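Local coordinates for protein SVS_variant_AS1 (Streptomyces sp. CWA1, PDB 6TJA) that probably cyclises geranylgeranyl diphosphate to the spirocyclic diterpene spiroviolene, as an engineered, ancestrally reconstructed variant of a class I terpene cyclase, at residues P190-A193 and M194-I197; E202-D205 and R206-H209; L273-F276 and L277-D281; A289-S292 and T293-Q296. One frame throughout, in Å; residues are numbered along the deposited sequence.

Interaction 1. Residues P190-A193 and M194-I197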
loop_
_atom_site.group_PDB
_atom_site.type_symbol
_atom_site.label_atom_id
_atom_site.label_comp_id
_atom_site.label_asym_id
_atom_site.label_seq_id
_atom_site.Cartn_x
_atom_site.Cartn_y
_atom_site.Cartn_z
ATOM N N PRO A 190 1.222 10.004 -2.149
ATOM C CA PRO A 190 0.678 10.631 -0.946
ATOM C C PRO A 190 0.545 12.157 -1.061
ATOM O O PRO A 190 -0.304 12.678 -0.396
ATOM C CB PRO A 190 1.688 10.168 0.110
ATOM C CG PRO A 190 2.978 10.079 -0.645
ATOM C CD PRO A 190 2.551 9.420 -1.922
ATOM N N THR A 191 1.357 12.830 -1.889
ATOM C CA THR A 191 1.212 14.283 -2.166
ATOM C C THR A 191 -0.162 14.567 -2.812
ATOM O O THR A 191 -0.927 15.441 -2.310
ATOM C CB THR A 191 2.366 14.834 -3.018
ATOM O OG1 THR A 191 3.576 14.586 -2.324
ATOM C CG2 THR A 191 2.275 16.324 -3.263
ATOM N N PHE A 192 -0.479 13.857 -3.889
ATOM C CA PHE A 192 -1.709 14.047 -4.687
ATOM C C PHE A 192 -2.921 13.545 -3.889
ATOM O O PHE A 192 -4.035 14.128 -4.015
ATOM C CB PHE A 192 -1.487 13.443 -6.076
ATOM C CG PHE A 192 -0.703 14.351 -6.992
ATOM C CD1 PHE A 192 -1.273 15.503 -7.502
ATOM C CD2 PHE A 192 0.619 14.113 -7.289
ATOM C CE1 PHE A 192 -0.569 16.352 -8.342
ATOM C CE2 PHE A 192 1.332 14.965 -8.125
ATOM C CZ PHE A 192 0.731 16.076 -8.660
ATOM N N ALA A 193 -2.725 12.537 -3.039
ATOM C CA ALA A 193 -3.821 11.935 -2.239
ATOM C C ALA A 193 -4.228 12.903 -1.118
ATOM O O ALA A 193 -5.216 12.611 -0.477
ATOM C CB ALA A 193 -3.415 10.583 -1.657
ATOM N N MET A 194 -3.474 13.979 -0.858
ATOM C CA MET A 194 -3.867 15.028 0.125
ATOM C C MET A 194 -4.737 16.130 -0.508
ATOM O O MET A 194 -5.213 16.969 0.256
ATOM C CB MET A 194 -2.645 15.708 0.731
ATOM C CG MET A 194 -1.769 14.783 1.512
ATOM S SD MET A 194 -0.631 15.775 2.437
ATOM C CE MET A 194 0.462 16.421 1.177
ATOM N N LEU A 195 -4.979 16.149 -1.806
ATOM C CA LEU A 195 -5.813 17.168 -2.431
ATOM C C LEU A 195 -7.215 17.248 -1.837
ATOM O O LEU A 195 -7.659 18.272 -1.469
ATOM C CB LEU A 195 -5.884 16.996 -3.938
ATOM C CG LEU A 195 -4.720 17.383 -4.834
ATOM C CD1 LEU A 195 -4.797 16.872 -6.255
ATOM C CD2 LEU A 195 -4.421 18.863 -4.812
ATOM N N GLU A 196 -7.858 16.111 -1.740
ATOM C CA GLU A 196 -9.170 15.928 -1.200
ATOM C C GLU A 196 -9.280 16.405 0.224
ATOM O O GLU A 196 -10.264 16.926 0.630
ATOM C CB GLU A 196 -9.396 14.440 -1.152
ATOM C CG GLU A 196 -10.384 13.933 -2.107
ATOM C CD GLU A 196 -10.873 12.602 -1.698
ATOM O OE1 GLU A 196 -10.152 11.639 -1.810
ATOM O OE2 GLU A 196 -12.003 12.532 -1.285
ATOM N N ILE A 197 -8.242 16.131 0.976
ATOM C CA ILE A 197 -8.125 16.480 2.419
ATOM C C ILE A 197 -7.992 18.004 2.537
ATOM O O ILE A 197 -8.642 18.584 3.413
ATOM C CB ILE A 197 -6.977 15.684 3.074
ATOM C CG1 ILE A 197 -7.270 14.175 3.020
ATOM C CG2 ILE A 197 -6.739 16.154 4.492
ATOM C CD1 ILE A 197 -6.177 13.313 3.566
HETATM O O HOH W 1 -6.779 13.454 -3.161
HETATM O O HOH W 2 -7.269 11.201 -1.862
#
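Met194, inside a type I beta turn, folds its side chain back over the carbonyls of Pro190 and Thr191. Its CB sits 3.5 Å from Thr191 O, and its CG comes to 3.2 Å from Pro190 O. CG lies beside the backbone N and anti to the carbonyl carbon (chi1 -63°), which sends the chain back over those oxygens; from CG the chain leads through SD, and the bend at chi3 (-71°) brings the terminal CE of Met194 to 4.0 Å from Thr191 CA. Beyond these segments the Met194 side chain meets Thr76 and Val80 of helix 70-91, and Phe137 and Phe149 of two further helices. The turn runs from Phe192 to Leu195, where helix 188-192 gives way to helix 195-199. Leu195 N donates to Phe192 O over 3.1 Å, while Met194 N reaches Thr191 O over 3.3 Å. Water 1 spans the turn by donating to Phe192 O and accepting from Glu196 N. On the flank, Leu195 CD1 rests at the edge of the Phe192 ring, 4.0 Å from Phe192 CD1, the two side chains pointing the same way. In this all-helical class I terpene cyclase fold, the chemistry implies a kink buried by apolar side chains, with part of the helical hydrogen bonding taken over by a water.

Interaction 2. Residues E202-D205 and R206-H209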
loop_
_atom_site.group_PDB
_atom_site.type_symbol
_atom_site.label_atom_id
_atom_site.label_comp_id
_atom_site.label_asym_id
_atom_site.label_seq_id
_atom_site.Cartn_x
_atom_site.Cartn_y
_atom_site.Cartn_z
ATOM N N GLU A 202 -14.898 15.488 -1.008
ATOM C CA GLU A 202 -14.804 13.991 -1.017
ATOM C C GLU A 202 -15.217 13.387 -2.379
ATOM O O GLU A 202 -16.427 13.394 -2.724
ATOM C CB GLU A 202 -15.621 13.329 0.094
ATOM C CG GLU A 202 -15.259 11.837 0.239
ATOM C CD GLU A 202 -16.033 10.970 1.237
ATOM O OE1 GLU A 202 -17.182 11.365 1.651
ATOM O OE2 GLU A 202 -15.491 9.895 1.612
ATOM N N VAL A 203 -14.275 12.783 -3.114
ATOM C CA VAL A 203 -14.578 12.139 -4.433
ATOM C C VAL A 203 -15.174 10.760 -4.162
ATOM O O VAL A 203 -14.548 9.961 -3.478
ATOM C CB VAL A 203 -13.322 12.035 -5.311
ATOM C CG1 VAL A 203 -13.618 11.516 -6.709
ATOM C CG2 VAL A 203 -12.573 13.349 -5.349
ATOM N N PRO A 204 -16.339 10.452 -4.692
ATOM C CA PRO A 204 -16.906 9.129 -4.475
ATOM C C PRO A 204 -16.040 8.013 -5.055
ATOM O O PRO A 204 -15.431 8.202 -6.051
ATOM C CB PRO A 204 -18.239 9.209 -5.186
ATOM C CG PRO A 204 -18.509 10.623 -5.354
ATOM C CD PRO A 204 -17.213 11.299 -5.482
ATOM N N ASP A 205 -15.985 6.876 -4.397
ATOM C CA ASP A 205 -15.208 5.710 -4.841
ATOM C C ASP A 205 -15.358 5.398 -6.338
ATOM O O ASP A 205 -14.408 5.218 -7.011
ATOM C CB ASP A 205 -15.605 4.456 -4.059
ATOM C CG ASP A 205 -14.683 4.121 -2.874
ATOM O OD1 ASP A 205 -13.930 4.933 -2.356
ATOM O OD2 ASP A 205 -14.752 3.003 -2.379
ATOM N N ARG A 206 -16.579 5.345 -6.821
ATOM C CA ARG A 206 -16.865 5.041 -8.185
ATOM C C ARG A 206 -16.242 6.008 -9.171
ATOM O O ARG A 206 -15.971 5.660 -10.265
ATOM C CB ARG A 206 -18.377 4.840 -8.401
ATOM C CG ARG A 206 -19.123 6.026 -8.941
ATOM C CD ARG A 206 -20.494 6.249 -8.334
ATOM N NE ARG A 206 -20.658 7.644 -7.927
ATOM C CZ ARG A 206 -20.775 8.667 -8.767
ATOM N NH1 ARG A 206 -20.786 8.468 -10.072
ATOM N NH2 ARG A 206 -20.880 9.892 -8.300
ATOM N N GLU A 207 -15.973 7.208 -8.740
ATOM C CA GLU A 207 -15.317 8.222 -9.600
ATOM C C GLU A 207 -13.820 8.131 -9.349
ATOM O O GLU A 207 -13.070 8.148 -10.303
ATOM C CB GLU A 207 -15.867 9.625 -9.348
ATOM C CG GLU A 207 -17.198 9.907 -10.036
ATOM C CD GLU A 207 -17.597 11.383 -10.031
ATOM O OE1 GLU A 207 -17.700 12.030 -11.147
ATOM O OE2 GLU A 207 -17.798 11.894 -8.905
ATOM N N MET A 208 -13.406 8.063 -8.111
ATOM C CA MET A 208 -12.007 8.014 -7.800
ATOM C C MET A 208 -11.285 6.822 -8.371
ATOM O O MET A 208 -10.211 6.971 -8.835
ATOM C CB MET A 208 -11.761 8.079 -6.301
ATOM C CG MET A 208 -10.310 8.298 -5.912
ATOM S SD MET A 208 -9.396 9.639 -6.676
ATOM C CE MET A 208 -9.214 10.765 -5.341
ATOM N N HIS A 209 -11.919 5.662 -8.343
ATOM C CA HIS A 209 -11.311 4.430 -8.808
ATOM C C HIS A 209 -11.426 4.051 -10.283
ATOM O O HIS A 209 -10.937 3.063 -10.674
ATOM C CB HIS A 209 -11.617 3.288 -7.853
ATOM C CG HIS A 209 -11.244 3.587 -6.445
ATOM N ND1 HIS A 209 -9.993 4.012 -6.086
ATOM C CD2 HIS A 209 -11.961 3.551 -5.309
ATOM C CE1 HIS A 209 -9.950 4.200 -4.790
ATOM N NE2 HIS A 209 -11.136 3.934 -4.297
HETATM O O HOH W 3 -11.536 4.524 -1.754
#
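His209 turns its ring toward Asp205 because CG lies beside the backbone N (chi1 -54°), while the Asp205 carboxylate swings the same way from an unstaggered chi1 of -97°. The two side chains run side by side with carboxylate and imidazole planes 67° apart, and Asp205 OD1 stays 3.5 Å from His209 NE2. Water 3 joins them instead: it donates to Asp205 OD1 and lies in the imidazole plane at the ring edge, 2.6 Å from His209 NE2. The stronger partner of OD1 is Arg148, in a salt bridge from helix 143-169. Arg148 of the second subunit makes a long, weak ion pair with OD2, and Asp205 of that subunit also comes close, so charges of both chains gather here at the dimer interface. Cutting Asp205 back to alanine would probably cost Arg148 one of its two carboxylate partners, leaving Glu196, and take from water 3 its acceptor on this side. Pro204 is the N-cap of the short helix 205-208, one of the connecting pieces of the class I terpene cyclase fold. Its carbonyl oxygen accepts two amides: Met208 N reaches Pro204 O over 2.9 Å, and Glu207 N shares the same oxygen. Asp205 O takes His209 N one step on. The proline ring lies alongside Glu207, with Pro204 CD 3.5 Å from Glu207 OE2. It also lies beside Arg206, whose guanidinium has Glu207 CG over one face. The Val203 and Met208 side chains cross at about a right angle, Val203 CG1 lying 3.9 Å from Met208 CB.

Interaction 3. Residues L273-F276 and L277-D281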
loop_
_atom_site.group_PDB
_atom_site.type_symbol
_atom_site.label_atom_id
_atom_site.label_comp_id
_atom_site.label_asym_id
_atom_site.label_seq_id
_atom_site.Cartn_x
_atom_site.Cartn_y
_atom_site.Cartn_z
ATOM N N LEU A 273 2.887 14.193 -20.577
ATOM C CA LEU A 273 2.019 15.364 -20.275
ATOM C C LEU A 273 0.959 15.535 -21.372
ATOM O O LEU A 273 -0.176 15.785 -21.027
ATOM C CB LEU A 273 2.854 16.630 -20.112
ATOM C CG LEU A 273 2.044 17.853 -19.704
ATOM C CD1 LEU A 273 1.172 17.553 -18.488
ATOM C CD2 LEU A 273 2.979 18.998 -19.419
ATOM N N LEU A 274 1.301 15.339 -22.640
ATOM C CA LEU A 274 0.320 15.389 -23.764
ATOM C C LEU A 274 -0.777 14.326 -23.594
ATOM O O LEU A 274 -1.957 14.637 -23.828
ATOM C CB LEU A 274 1.053 15.185 -25.090
ATOM C CG LEU A 274 1.047 16.391 -26.029
ATOM C CD1 LEU A 274 1.416 17.686 -25.315
ATOM C CD2 LEU A 274 2.000 16.142 -27.180
ATOM N N ARG A 275 -0.419 13.099 -23.235
ATOM C CA ARG A 275 -1.457 12.087 -22.999
ATOM C C ARG A 275 -2.300 12.528 -21.789
ATOM O O ARG A 275 -3.509 12.425 -21.871
ATOM C CB ARG A 275 -0.848 10.698 -22.856
ATOM C CG ARG A 275 -1.891 9.644 -22.533
ATOM C CD ARG A 275 -3.038 9.585 -23.517
ATOM N NE ARG A 275 -3.983 8.568 -23.088
ATOM C CZ ARG A 275 -5.258 8.517 -23.445
ATOM N NH1 ARG A 275 -5.772 9.415 -24.259
ATOM N NH2 ARG A 275 -6.031 7.576 -22.966
ATOM N N PHE A 276 -1.702 13.083 -20.764
ATOM C CA PHE A 276 -2.467 13.550 -19.633
ATOM C C PHE A 276 -3.482 14.629 -20.053
ATOM O O PHE A 276 -4.585 14.579 -19.668
ATOM C CB PHE A 276 -1.562 14.029 -18.502
ATOM C CG PHE A 276 -2.268 14.843 -17.465
ATOM C CD1 PHE A 276 -2.538 16.150 -17.682
ATOM C CD2 PHE A 276 -2.644 14.288 -16.271
ATOM C CE1 PHE A 276 -3.211 16.879 -16.773
ATOM C CE2 PHE A 276 -3.296 15.020 -15.343
ATOM C CZ PHE A 276 -3.585 16.323 -15.601
ATOM N N LEU A 277 -3.075 15.577 -20.867
ATOM C CA LEU A 277 -3.952 16.620 -21.321
ATOM C C LEU A 277 -5.077 16.068 -22.178
ATOM O O LEU A 277 -6.197 16.482 -22.057
ATOM C CB LEU A 277 -3.187 17.704 -22.061
ATOM C CG LEU A 277 -2.138 18.438 -21.266
ATOM C CD1 LEU A 277 -1.197 19.155 -22.167
ATOM C CD2 LEU A 277 -2.710 19.338 -20.217
ATOM N N GLU A 278 -4.731 15.135 -23.040
ATOM C CA GLU A 278 -5.696 14.503 -23.893
ATOM C C GLU A 278 -6.722 13.731 -23.070
ATOM O O GLU A 278 -7.878 13.963 -23.214
ATOM C CB GLU A 278 -5.022 13.672 -24.981
ATOM C CG GLU A 278 -5.951 12.772 -25.744
ATOM C CD GLU A 278 -5.261 11.866 -26.749
ATOM O OE1 GLU A 278 -4.485 10.987 -26.387
ATOM O OE2 GLU A 278 -5.513 12.014 -27.932
ATOM N N LEU A 279 -6.293 12.870 -22.164
ATOM C CA LEU A 279 -7.275 12.113 -21.327
ATOM C C LEU A 279 -8.084 13.085 -20.451
ATOM O O LEU A 279 -9.279 12.860 -20.215
ATOM C CB LEU A 279 -6.517 11.087 -20.491
ATOM C CG LEU A 279 -7.396 10.173 -19.640
ATOM C CD1 LEU A 279 -8.538 9.568 -20.447
ATOM C CD2 LEU A 279 -6.567 9.077 -19.029
ATOM N N HIS A 280 -7.457 14.142 -19.956
ATOM C CA HIS A 280 -8.127 15.110 -19.056
ATOM C C HIS A 280 -9.320 15.716 -19.805
ATOM O O HIS A 280 -10.415 15.791 -19.228
ATOM C CB HIS A 280 -7.146 16.177 -18.539
ATOM C CG HIS A 280 -7.857 17.272 -17.817
ATOM N ND1 HIS A 280 -8.471 18.312 -18.486
ATOM C CD2 HIS A 280 -8.153 17.424 -16.509
ATOM C CE1 HIS A 280 -9.056 19.099 -17.601
ATOM N NE2 HIS A 280 -8.902 18.556 -16.383
ATOM N N ASP A 281 -9.120 16.092 -21.065
ATOM C CA ASP A 281 -10.138 16.794 -21.893
ATOM C C ASP A 281 -11.309 15.845 -22.176
ATOM O O ASP A 281 -12.424 16.337 -22.313
ATOM C CB ASP A 281 -9.477 17.429 -23.125
ATOM C CG ASP A 281 -8.750 18.735 -22.813
ATOM O OD1 ASP A 281 -8.705 19.122 -21.627
ATOM O OD2 ASP A 281 -8.219 19.362 -23.752
#
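The Arg275 guanidinium is flanked on one face by Leu279 CB, which stands 4.1 Å above its centre, and at its edge by the Glu278 carboxylate, turned almost perpendicular to it at 82°. This is an i to i+3 salt bridge on helix 258-283, one of the long helices of the class I terpene cyclase fold, with the i+4 leucine lying over the cation. Arg275 NH1 donates to Glu278 OE1 over 2.9 Å, in a bent bond (143°) that meets the oxygen from above the carboxylate plane. Arg275 CG is anti to the backbone N, and the bend at chi2 (55°) brings the guanidinium round to the next turn. The arginine has partners beyond the helix as well: NH2 forms a salt bridge with Asp356 and NE donates to Trp353 O, so three directions fix its head and the helix is tied to the C-terminal segment. Under the side chains run regular i to i+4 amide bonds, such as Leu279 N to Arg275 O at 2.8 Å. On other flanks of the helix, Leu277 CD1 lies 4.3 Å from both Leu273 CG and Leu274 CD1, while its CD2 reaches Phe276 CD1 at 4.1 Å. The Phe276 ring packs on Leu216 and Met219 of helix 211-231 and on Ile302 of helix 289-309. At the end of the segment Asp281 OD1 lies in the plane of the His280 ring, accepting from His280 ND1 over 3.3 Å on its anti side.

Interaction 4. Residues A289-S292 and T293-Q296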
loop_
_atom_site.group_PDB
_atom_site.type_symbol
_atom_site.label_atom_id
_atom_site.label_comp_id
_atom_site.label_asym_id
_atom_site.label_seq_id
_atom_site.Cartn_x
_atom_site.Cartn_y
_atom_site.Cartn_z
ATOM N N ALA A 289 -18.735 17.552 -9.475
ATOM C CA ALA A 289 -18.110 18.745 -8.854
ATOM C C ALA A 289 -16.841 18.349 -8.062
ATOM O O ALA A 289 -15.820 19.062 -8.138
ATOM C CB ALA A 289 -19.138 19.445 -7.975
ATOM N N GLU A 290 -16.910 17.277 -7.283
ATOM C CA GLU A 290 -15.776 16.802 -6.447
ATOM C C GLU A 290 -14.660 16.269 -7.354
ATOM O O GLU A 290 -13.491 16.644 -7.117
ATOM C CB GLU A 290 -16.266 15.772 -5.437
ATOM C CG GLU A 290 -17.294 16.331 -4.452
ATOM C CD GLU A 290 -18.752 16.148 -4.841
ATOM O OE1 GLU A 290 -19.022 15.532 -5.906
ATOM O OE2 GLU A 290 -19.620 16.626 -4.078
ATOM N N LEU A 291 -14.987 15.489 -8.389
ATOM C CA LEU A 291 -13.950 14.900 -9.289
ATOM C C LEU A 291 -13.330 16.040 -10.085
ATOM O O LEU A 291 -12.105 16.016 -10.272
ATOM C CB LEU A 291 -14.543 13.837 -10.213
ATOM C CG LEU A 291 -13.627 13.279 -11.313
ATOM C CD1 LEU A 291 -12.397 12.583 -10.750
ATOM C CD2 LEU A 291 -14.400 12.316 -12.207
ATOM N N SER A 292 -14.141 17.025 -10.487
ATOM C CA SER A 292 -13.664 18.222 -11.216
ATOM C C SER A 292 -12.610 18.942 -10.380
ATOM O O SER A 292 -11.574 19.252 -10.925
ATOM C CB SER A 292 -14.795 19.152 -11.591
ATOM O OG SER A 292 -15.678 18.481 -12.470
ATOM N N THR A 293 -12.892 19.174 -9.102
ATOM C CA THR A 293 -11.978 19.845 -8.151
ATOM C C THR A 293 -10.657 19.061 -8.069
ATOM O O THR A 293 -9.579 19.681 -8.177
ATOM C CB THR A 293 -12.692 19.980 -6.809
ATOM O OG1 THR A 293 -13.830 20.810 -7.037
ATOM C CG2 THR A 293 -11.799 20.570 -5.752
ATOM N N TYR A 294 -10.743 17.758 -7.812
ATOM C CA TYR A 294 -9.596 16.811 -7.788
ATOM C C TYR A 294 -8.779 16.997 -9.080
ATOM O O TYR A 294 -7.586 17.292 -8.972
ATOM C CB TYR A 294 -10.076 15.363 -7.611
ATOM C CG TYR A 294 -8.955 14.357 -7.647
ATOM C CD1 TYR A 294 -8.005 14.322 -6.646
ATOM C CD2 TYR A 294 -8.814 13.483 -8.704
ATOM C CE1 TYR A 294 -6.946 13.431 -6.689
ATOM C CE2 TYR A 294 -7.792 12.554 -8.743
ATOM C CZ TYR A 294 -6.840 12.542 -7.746
ATOM O OH TYR A 294 -5.811 11.647 -7.795
ATOM N N LEU A 295 -9.420 16.871 -10.240
ATOM C CA LEU A 295 -8.748 17.039 -11.525
ATOM C C LEU A 295 -7.989 18.362 -11.593
ATOM O O LEU A 295 -6.829 18.396 -12.003
ATOM C CB LEU A 295 -9.757 16.954 -12.671
ATOM C CG LEU A 295 -10.430 15.598 -12.888
ATOM C CD1 LEU A 295 -11.163 15.570 -14.221
ATOM C CD2 LEU A 295 -9.411 14.472 -12.808
ATOM N N GLN A 296 -8.654 19.448 -11.202
ATOM C CA GLN A 296 -8.037 20.772 -11.203
ATOM C C GLN A 296 -6.768 20.713 -10.367
ATOM O O GLN A 296 -5.734 21.275 -10.729
ATOM C CB GLN A 296 -8.998 21.812 -10.629
ATOM C CG GLN A 296 -9.442 22.869 -11.626
ATOM C CD GLN A 296 -10.636 23.666 -11.135
ATOM O OE1 GLN A 296 -11.782 23.238 -11.273
ATOM N NE2 GLN A 296 -10.371 24.832 -10.557
#
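Ala289 O is gripped twice by Thr293, by its backbone N at 3.1 Å and by its hydroxyl OG1 at 2.9 Å. The two donors come from opposite faces of the carbonyl plane. OG1 can reach back because it stands beside the backbone N, anti to the carbonyl carbon (chi1 -62°), and its proton goes to the oxygen one turn earlier. A valine in its place would probably leave Ala289 O with the amide alone from this residue, and the first turn of the helix with one bond fewer. Ser292 does much the same one residue before, its OG bonded to Gly288 O just ahead of the segment; such i to i-4 hydroxyl bonds are common in helices. The amides continue the pattern from Tyr294 N to Glu290 O and from Leu295 N to Leu291 O, the latter at 2.8 Å. Leu291, Tyr294 and Leu295 form the apolar side: Leu291 CD1 touches Leu295 CD2 at 4.1 Å and Tyr294 CD2 at 4.2 Å. Leu295 CG also presses close to Leu291 O, at 3.1 Å. Tyr294 carries its ring away from this turn, and its OH is hydrogen-bonded to Thr217 OG1 of helix 211-231. This first part of helix 289-309, in the all-helical class I terpene cyclase fold, is thus set against its neighbours: Leu291 and Leu295 face Val213 and Leu216 of helix 211-231, Tyr294 also meets Met208 of helix 205-208, and Thr293 touches Thr199 of helix 195-199.

In the fold
Along the chain the four contacts come in series, each closing before the next opens. Interaction 1, the most central, spans helices 188-192 and 195-199; interaction 2 follows at the start of helix 205-208, their centres about 13 Å apart, and Glu196 OE2 probably bonds Val203 N between them. Interaction 4, on helix 289-309, returns to both, its centre about 12 Å from that of interaction 1 and about 10 Å from that of interaction 2; Leu195 packs on the Tyr294 backbone, Glu207 on Leu291. Interaction 3, on helix 258-283, lies on the same side of the chain's centre as interaction 4, centres about 15 Å apart, touching it through His280 and Leu295. Helix 289-309 thus bridges helix 258-283 and the buried kink within one all-helical terpene cyclase domain.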